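Local structure of BamaA.19900.a (Balamuthia mandrillaris, 6VZZ) at residues A[20-25]-A[60-65]; A[74-79]-A[124-129]; A[311-316]-A[344-349]. The protein probably phosphorylates glucose with ATP, as a glucokinase of the actin-like ATPase clan, and binds beta-D-glucose. All coordinates share one frame; numbering follows the deposited sequence.

Overall arrangement
Interactions 1 and 2 adjoin, with centres about 23 Å apart, and interaction 3 is on the opposite side of the chain's centre. The first two share a neighbourhood: strand 62-68 leads into helix 72-90, and L65 CG of interaction 1 lies 3.5 Å from F78 CE1 of interaction 2. In each, a leucine on a strand meets apolar side chains of a helix. Interaction 1 is partly buried, whereas interaction 2 is buried. Interaction 3 is also buried but joins two helices, about 36 Å from interaction 2 between centres. Its chemistry is mainly aromatic. No hydrogen bond crosses any of the three contacts. Within segment 344-349, the N349 amide bonds to the F345 carbonyl beside the F345 ring.

Interaction 1 (A[20-25]-A[60-65]); sequences QTLKQW and TFLQVL
L62 meets T21, L22 and W25 of helix 16-25 with one apolar side chain. Its strand, 62-68, is an outermost strand of the five-stranded mixed sheet. The strand order 3-2-1-4-5 is that of the ribonuclease H-like fold of actin-like ATPases.

The methyl CD2 of L62 does most of the touching. It lies 3.7 Å from CD2 of L22. The CG2 methyl of T21 faces the same CD2 tip to tip, at 3.9 Å. Further down the leucine, CB of L62 is 4.2 Å from CH2 at the far end of the W25 ring. L62 can reach the helix because its CG is anti to the backbone N (chi1 174°). L22 meets it at a slant, with its CB directed past the strand and its branched end brought back near it.

The helix axis and the strand axis approach to 10.8 Å, with 122° between their N-to-C directions. No hydrogen bond joins the two segments, and they bury 172 Å² between them. All the contacts are carbon to carbon, and the area is modest.

Further residues surround these groups. V18, one turn before T21 and L22, also touches L62 and V64. L22 packs on L89 of helix 72-90, and W25 lies against R54 of strand 47-54. The strand is paired to 47-54 through L62 with L52. Further along, V64 and L65 both face L50 in a classic beta bulge.

Within the helix, T21 has two roles. Its CG2 sits 3.7 Å above the plane of the W25 ring, offset toward the rim. Its OG1 turns back along the helix and is hydrogen-bonded to the carbonyl oxygen of E17.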
# COMPACT_ATOMS: atom_id res chain seq x y z
N GLN A 20 9.22 -29.72 -32.91
CA GLN A 20 8.61 -31.04 -32.79
C GLN A 20 7.31 -30.99 -31.99
O GLN A 20 6.34 -31.67 -32.33
CB GLN A 20 9.60 -32.03 -32.16
N THR A 21 7.26 -30.14 -30.95
CA THR A 21 6.07 -30.08 -30.10
C THR A 21 4.87 -29.52 -30.86
O THR A 21 3.76 -30.06 -30.76
CB THR A 21 6.35 -29.24 -28.85
OG1 THR A 21 7.37 -29.89 -28.07
CG2 THR A 21 5.10 -29.10 -28.01
N LEU A 22 5.07 -28.43 -31.60
CA LEU A 22 3.95 -27.84 -32.33
C LEU A 22 3.42 -28.77 -33.41
O LEU A 22 2.23 -28.70 -33.76
CB LEU A 22 4.36 -26.49 -32.92
CG LEU A 22 4.79 -25.49 -31.84
CD1 LEU A 22 5.37 -24.24 -32.47
CD2 LEU A 22 3.62 -25.16 -30.93
N LYS A 23 4.27 -29.64 -33.96
CA LYS A 23 3.77 -30.64 -34.90
C LYS A 23 2.82 -31.60 -34.21
O LYS A 23 1.79 -31.98 -34.77
CB LYS A 23 4.92 -31.41 -35.56
CG LYS A 23 5.85 -30.56 -36.41
CD LYS A 23 6.81 -31.43 -37.23
CE LYS A 23 7.97 -30.59 -37.78
NZ LYS A 23 8.58 -31.23 -38.97
N GLN A 24 3.14 -32.00 -32.98
CA GLN A 24 2.24 -32.87 -32.23
C GLN A 24 0.92 -32.17 -31.92
O GLN A 24 -0.14 -32.79 -31.95
CB GLN A 24 2.92 -33.36 -30.95
CG GLN A 24 4.08 -34.35 -31.16
CD GLN A 24 4.81 -34.71 -29.86
OE1 GLN A 24 5.17 -33.84 -29.06
NE2 GLN A 24 5.03 -36.00 -29.66
N TRP A 25 0.98 -30.87 -31.63
CA TRP A 25 -0.23 -30.14 -31.22
C TRP A 25 -1.25 -30.05 -32.35
O TRP A 25 -2.45 -30.22 -32.11
CB TRP A 25 0.14 -28.73 -30.76
CG TRP A 25 0.64 -28.65 -29.36
CD1 TRP A 25 1.02 -29.68 -28.56
CD2 TRP A 25 0.79 -27.46 -28.58
NE1 TRP A 25 1.41 -29.21 -27.33
CE2 TRP A 25 1.28 -27.85 -27.32
CE3 TRP A 25 0.56 -26.10 -28.83
CZ2 TRP A 25 1.55 -26.93 -26.30
CZ3 TRP A 25 0.83 -25.19 -27.83
CH2 TRP A 25 1.32 -25.61 -26.57
N THR A 60 1.33 -26.40 -17.20
CA THR A 60 2.54 -26.48 -18.00
C THR A 60 2.39 -25.55 -19.19
O THR A 60 1.29 -25.07 -19.49
CB THR A 60 2.80 -27.94 -18.43
OG1 THR A 60 4.18 -28.12 -18.74
CG2 THR A 60 1.94 -28.31 -19.64
N PHE A 61 3.50 -25.26 -19.86
CA PHE A 61 3.44 -24.48 -21.09
C PHE A 61 4.72 -24.70 -21.89
O PHE A 61 5.68 -25.30 -21.43
CB PHE A 61 3.22 -22.99 -20.81
CG PHE A 61 4.27 -22.37 -19.93
CD1 PHE A 61 5.52 -22.06 -20.42
CD2 PHE A 61 3.99 -22.09 -18.61
CE1 PHE A 61 6.50 -21.51 -19.60
CE2 PHE A 61 4.95 -21.51 -17.78
CZ PHE A 61 6.21 -21.23 -18.27
N LEU A 62 4.71 -24.16 -23.11
CA LEU A 62 5.81 -24.29 -24.06
C LEU A 62 6.41 -22.91 -24.29
O LEU A 62 5.76 -22.03 -24.88
CB LEU A 62 5.30 -24.90 -25.36
CG LEU A 62 6.32 -24.97 -26.50
CD1 LEU A 62 7.35 -26.05 -26.20
CD2 LEU A 62 5.62 -25.20 -27.83
N GLN A 63 7.65 -22.70 -23.85
CA GLN A 63 8.32 -21.44 -24.14
C GLN A 63 8.86 -21.50 -25.56
O GLN A 63 9.65 -22.39 -25.88
CB GLN A 63 9.45 -21.16 -23.15
CG GLN A 63 10.21 -19.85 -23.50
CD GLN A 63 10.97 -19.26 -22.32
OE1 GLN A 63 10.36 -18.85 -21.33
NE2 GLN A 63 12.30 -19.23 -22.41
N VAL A 64 8.43 -20.57 -26.42
CA VAL A 64 8.85 -20.64 -27.81
C VAL A 64 9.97 -19.65 -28.10
O VAL A 64 10.84 -19.93 -28.93
CB VAL A 64 7.68 -20.43 -28.79
CG1 VAL A 64 6.43 -21.15 -28.29
CG2 VAL A 64 7.41 -18.98 -29.01
N LEU A 65 9.99 -18.50 -27.42
CA LEU A 65 11.07 -17.57 -27.71
C LEU A 65 11.30 -16.60 -26.57
O LEU A 65 10.36 -16.19 -25.88
CB LEU A 65 10.81 -16.80 -29.01
CG LEU A 65 12.09 -16.55 -29.82
CD1 LEU A 65 13.07 -17.72 -29.69
CD2 LEU A 65 11.77 -16.31 -31.29

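Interaction 2 (A[74-79]-A[124-129]); sequences KLIAFF and RRLKRS
L126 points at helix 72-90 and touches I76, F79 and L75 with its two methyls. The methyls divide the work. CD1 goes to I76, lying 3.8 Å from CG1. CD2 goes to the aromatic side, 3.9 Å from CE2 of F79. It also lies more loosely beside L75, 4.4 Å from CD1.

The orientations differ from pair to pair. I76 and L126 run past each other in opposite directions. The first bond of the I76 side chain is not aimed at the strand, but its far part comes closer. F79 presents its ring edge to L126. CD2 of L126 lies in the ring plane, not over a face. With chi1 at 176° the CG of L126 stands opposite its backbone N, and the fork of the leucine extends toward the helix. On its other side, F79 uses CE1 to meet the edge of the F78 ring, in the plane of that ring.

The backbones stay well apart. The nearest CA atoms, of I76 and L126, are 8.3 Å from each other. The two axes run in broadly the same direction, at 38°. Side chains alone bridge the gap between the segments, and no hydrogen bond crosses it.

T72, near the start of the helix, gives the strand a polar link through its OG1 to the carbonyl oxygen of R125. F79 packs edge-to-face with F136. L75, F79 and L126 all rest on I43 of strand 37-43. The contact thus joins helix 72-90 to strand 125-127, an outer strand of the small antiparallel sheet, beside the central five-stranded sheet.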
# COMPACT_ATOMS: atom_id res chain seq x y z
N LYS A 74 11.49 -2.77 -30.90
CA LYS A 74 12.16 -4.06 -31.04
C LYS A 74 11.25 -5.21 -30.62
O LYS A 74 11.36 -6.31 -31.18
CB LYS A 74 13.46 -4.07 -30.23
N LEU A 75 10.35 -4.99 -29.67
CA LEU A 75 9.37 -6.01 -29.32
C LEU A 75 8.43 -6.30 -30.50
O LEU A 75 8.15 -7.46 -30.82
CB LEU A 75 8.57 -5.59 -28.10
CG LEU A 75 9.25 -5.75 -26.74
CD1 LEU A 75 8.28 -5.45 -25.61
CD2 LEU A 75 9.83 -7.15 -26.60
N ILE A 76 7.93 -5.24 -31.14
CA ILE A 76 7.02 -5.43 -32.27
C ILE A 76 7.68 -6.29 -33.34
O ILE A 76 7.05 -7.20 -33.90
CB ILE A 76 6.56 -4.07 -32.82
CG1 ILE A 76 5.64 -3.39 -31.81
CG2 ILE A 76 5.85 -4.21 -34.16
CD1 ILE A 76 5.28 -1.98 -32.18
N ALA A 77 8.96 -6.04 -33.64
CA ALA A 77 9.66 -6.87 -34.61
C ALA A 77 9.80 -8.31 -34.11
O ALA A 77 9.71 -9.26 -34.89
CB ALA A 77 11.02 -6.28 -34.94
N PHE A 78 10.04 -8.49 -32.81
CA PHE A 78 10.10 -9.84 -32.26
C PHE A 78 8.75 -10.52 -32.34
O PHE A 78 8.67 -11.69 -32.73
CB PHE A 78 10.62 -9.78 -30.82
CG PHE A 78 10.36 -11.03 -29.99
CD1 PHE A 78 11.20 -12.14 -30.08
CD2 PHE A 78 9.30 -11.07 -29.09
CE1 PHE A 78 10.97 -13.29 -29.29
CE2 PHE A 78 9.07 -12.22 -28.30
CZ PHE A 78 9.90 -13.33 -28.40
N PHE A 79 7.67 -9.81 -32.00
CA PHE A 79 6.34 -10.42 -32.02
C PHE A 79 5.93 -10.79 -33.45
O PHE A 79 5.50 -11.92 -33.70
CB PHE A 79 5.31 -9.47 -31.40
CG PHE A 79 5.49 -9.24 -29.92
CD1 PHE A 79 5.92 -10.27 -29.08
CD2 PHE A 79 5.22 -8.00 -29.36
CE1 PHE A 79 6.08 -10.06 -27.71
CE2 PHE A 79 5.38 -7.78 -27.99
CZ PHE A 79 5.81 -8.82 -27.16
N ARG A 124 8.84 3.37 -25.30
CA ARG A 124 8.50 2.81 -24.00
C ARG A 124 7.07 2.29 -23.94
O ARG A 124 6.76 1.52 -23.03
CB ARG A 124 8.70 3.86 -22.90
CG ARG A 124 10.16 4.22 -22.66
CD ARG A 124 10.33 5.20 -21.50
NE ARG A 124 10.04 6.57 -21.91
CZ ARG A 124 8.97 7.27 -21.54
NH1 ARG A 124 8.07 6.74 -20.72
NH2 ARG A 124 8.80 8.51 -21.99
N ARG A 125 6.22 2.67 -24.88
CA ARG A 125 4.81 2.31 -24.87
C ARG A 125 4.50 1.29 -25.97
O ARG A 125 5.08 1.33 -27.05
CB ARG A 125 3.94 3.56 -25.03
CG ARG A 125 4.10 4.50 -23.85
CD ARG A 125 3.29 5.78 -23.97
NE ARG A 125 3.32 6.50 -22.70
CZ ARG A 125 2.98 7.77 -22.56
NH1 ARG A 125 2.58 8.48 -23.61
NH2 ARG A 125 3.04 8.35 -21.36
N LEU A 126 3.58 0.38 -25.66
CA LEU A 126 3.19 -0.69 -26.57
C LEU A 126 1.67 -0.79 -26.57
O LEU A 126 1.07 -1.04 -25.53
CB LEU A 126 3.82 -2.02 -26.16
CG LEU A 126 3.44 -3.28 -26.95
CD1 LEU A 126 3.88 -3.20 -28.40
CD2 LEU A 126 3.99 -4.54 -26.28
N LYS A 127 1.05 -0.56 -27.74
CA LYS A 127 -0.39 -0.65 -27.91
C LYS A 127 -0.79 -2.05 -28.35
O LYS A 127 -0.09 -2.68 -29.14
CB LYS A 127 -0.87 0.37 -28.96
CG LYS A 127 -0.37 1.78 -28.73
CD LYS A 127 -0.73 2.71 -29.88
CE LYS A 127 -0.41 4.16 -29.51
NZ LYS A 127 0.07 4.95 -30.68
N ARG A 128 -1.94 -2.52 -27.84
CA ARG A 128 -2.51 -3.79 -28.30
C ARG A 128 -2.61 -3.84 -29.82
O ARG A 128 -2.24 -4.84 -30.45
CB ARG A 128 -3.91 -3.97 -27.74
CG ARG A 128 -4.10 -4.50 -26.37
CD ARG A 128 -5.56 -4.18 -26.16
NE ARG A 128 -6.22 -4.84 -25.07
CZ ARG A 128 -7.43 -4.47 -24.66
NH1 ARG A 128 -8.01 -5.10 -23.64
NH2 ARG A 128 -8.03 -3.45 -25.27
N SER A 129 -3.17 -2.79 -30.42
CA SER A 129 -3.43 -2.74 -31.85
C SER A 129 -2.17 -2.85 -32.71
O SER A 129 -2.29 -2.97 -33.93
CB SER A 129 -4.15 -1.44 -32.19
OG SER A 129 -3.26 -0.33 -32.10

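Interaction 3 (A[311-316]-A[344-349]); sequences LHFKFL and LFLEQN
F313 and L346 bring the two backbones nearest each other, with their CA atoms 8.0 Å apart. Both segments are helical there. Residues 311-316 lie within the long helix 303-327. Residues 344-348 belong to the short helix 343-348, which gives way at N349. That residue is the first to leave helical geometry and directly precedes helix 350-357.

The side chains fill the gap with aromatic and aliphatic carbon. The F313 and F345 side chains pass in opposite senses and touch at their ring borders, without overlap of the faces. Their centroids are 5.8 Å apart and their planes differ by 21°. The closest atoms are the two CD2 carbons, of F313 and of F345, at 3.7 Å. A chi1 of 177° swings the F345 ring away from its own backbone N and out toward the long helix. L346 adds a looser touch, its CD1 4.5 Å from CE1 of F313. The F313 ring also has CD2 of its neighbour H312 over one face, near the rim.

N349 ties the end of the short helix to F345. Its ND2 donates to the carbonyl oxygen of F345 at 3.0 Å, with an N-H...O angle of 157°. The same nitrogen sits above one face of the F345 ring, toward the rim. OD1 of N349 is held by NE2 of H306 on the long helix. Both ends of this buried amide are therefore used.

L353 of helix 350-357 packs on both F313 and L346. The arrangement is a helix-helix contact in which the long helix also packs on the six-stranded mixed sheet, through H312 and L316 on strand 186-191. This is the second alpha/beta domain expected of an actin-like ATPase fold.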
# COMPACT_ATOMS: atom_id res chain seq x y z
N LEU A 311 23.85 -4.11 1.44
CA LEU A 311 23.00 -2.92 1.41
C LEU A 311 21.84 -3.11 0.45
O LEU A 311 20.72 -2.65 0.71
CB LEU A 311 23.82 -1.70 1.01
CG LEU A 311 24.77 -1.20 2.09
CD1 LEU A 311 26.02 -0.65 1.46
CD2 LEU A 311 24.06 -0.14 2.91
N HIS A 312 22.10 -3.78 -0.68
CA HIS A 312 21.05 -4.12 -1.63
C HIS A 312 19.90 -4.83 -0.93
O HIS A 312 18.75 -4.37 -0.95
CB HIS A 312 21.66 -4.98 -2.74
CG HIS A 312 20.68 -5.47 -3.76
ND1 HIS A 312 20.06 -4.64 -4.66
CD2 HIS A 312 20.25 -6.73 -4.04
CE1 HIS A 312 19.27 -5.36 -5.45
NE2 HIS A 312 19.37 -6.63 -5.09
N PHE A 313 20.21 -5.92 -0.23
CA PHE A 313 19.16 -6.69 0.43
C PHE A 313 18.65 -5.99 1.68
O PHE A 313 17.49 -6.19 2.06
CB PHE A 313 19.66 -8.09 0.76
CG PHE A 313 19.32 -9.09 -0.28
CD1 PHE A 313 18.00 -9.45 -0.48
CD2 PHE A 313 20.29 -9.64 -1.08
CE1 PHE A 313 17.65 -10.36 -1.45
CE2 PHE A 313 19.95 -10.55 -2.06
CZ PHE A 313 18.63 -10.91 -2.25
N LYS A 314 19.48 -5.16 2.31
CA LYS A 314 19.00 -4.38 3.44
C LYS A 314 17.83 -3.50 3.03
O LYS A 314 16.80 -3.44 3.72
CB LYS A 314 20.14 -3.55 4.03
CG LYS A 314 19.70 -2.71 5.21
CD LYS A 314 20.81 -2.55 6.24
CE LYS A 314 21.79 -1.46 5.85
NZ LYS A 314 22.68 -1.07 7.00
N PHE A 315 17.95 -2.82 1.89
CA PHE A 315 16.87 -1.94 1.47
C PHE A 315 15.67 -2.73 0.96
O PHE A 315 14.54 -2.25 1.07
CB PHE A 315 17.35 -0.94 0.44
CG PHE A 315 18.01 0.26 1.05
CD1 PHE A 315 19.34 0.22 1.43
CD2 PHE A 315 17.29 1.42 1.27
CE1 PHE A 315 19.95 1.32 2.02
CE2 PHE A 315 17.88 2.52 1.85
CZ PHE A 315 19.22 2.48 2.23
N LEU A 316 15.89 -3.92 0.41
CA LEU A 316 14.75 -4.79 0.12
C LEU A 316 14.01 -5.14 1.41
O LEU A 316 12.77 -5.10 1.45
CB LEU A 316 15.21 -6.06 -0.59
CG LEU A 316 14.10 -7.11 -0.75
CD1 LEU A 316 13.06 -6.65 -1.74
CD2 LEU A 316 14.67 -8.45 -1.15
N LEU A 344 21.14 -18.22 -1.33
CA LEU A 344 22.31 -18.59 -0.55
C LEU A 344 22.88 -17.38 0.17
O LEU A 344 23.14 -17.43 1.37
CB LEU A 344 23.36 -19.24 -1.44
CG LEU A 344 24.73 -19.43 -0.78
CD1 LEU A 344 24.70 -20.48 0.33
CD2 LEU A 344 25.80 -19.77 -1.81
N PHE A 345 23.05 -16.27 -0.56
CA PHE A 345 23.51 -15.04 0.09
C PHE A 345 22.58 -14.67 1.23
O PHE A 345 23.04 -14.25 2.31
CB PHE A 345 23.59 -13.88 -0.90
CG PHE A 345 23.98 -12.59 -0.26
CD1 PHE A 345 25.32 -12.25 -0.11
CD2 PHE A 345 23.02 -11.72 0.23
CE1 PHE A 345 25.69 -11.06 0.51
CE2 PHE A 345 23.39 -10.53 0.86
CZ PHE A 345 24.72 -10.21 1.00
N LEU A 346 21.28 -14.82 1.02
CA LEU A 346 20.29 -14.45 2.02
C LEU A 346 20.47 -15.27 3.31
O LEU A 346 20.42 -14.72 4.41
CB LEU A 346 18.91 -14.66 1.42
CG LEU A 346 17.69 -13.83 1.80
CD1 LEU A 346 16.60 -14.08 0.77
CD2 LEU A 346 17.23 -14.24 3.19
N GLU A 347 20.72 -16.57 3.17
CA GLU A 347 20.93 -17.41 4.35
C GLU A 347 22.29 -17.17 5.01
O GLU A 347 22.41 -17.31 6.23
CB GLU A 347 20.78 -18.88 3.99
CG GLU A 347 19.33 -19.31 3.78
CD GLU A 347 18.52 -19.33 5.08
OE1 GLU A 347 19.11 -19.16 6.16
OE2 GLU A 347 17.30 -19.53 5.01
N GLN A 348 23.31 -16.82 4.23
CA GLN A 348 24.60 -16.51 4.85
C GLN A 348 24.52 -15.26 5.71
O GLN A 348 25.31 -15.11 6.65
CB GLN A 348 25.69 -16.33 3.80
CG GLN A 348 25.96 -17.53 2.94
CD GLN A 348 26.87 -17.19 1.77
OE1 GLN A 348 26.83 -16.07 1.23
NE2 GLN A 348 27.70 -18.14 1.38
N ASN A 349 23.59 -14.36 5.41
CA ASN A 349 23.50 -13.07 6.08
C ASN A 349 22.15 -12.89 6.75
O ASN A 349 21.59 -11.79 6.79
CB ASN A 349 23.78 -11.94 5.09
CG ASN A 349 25.18 -12.03 4.51
OD1 ASN A 349 26.14 -11.60 5.14
ND2 ASN A 349 25.30 -12.61 3.33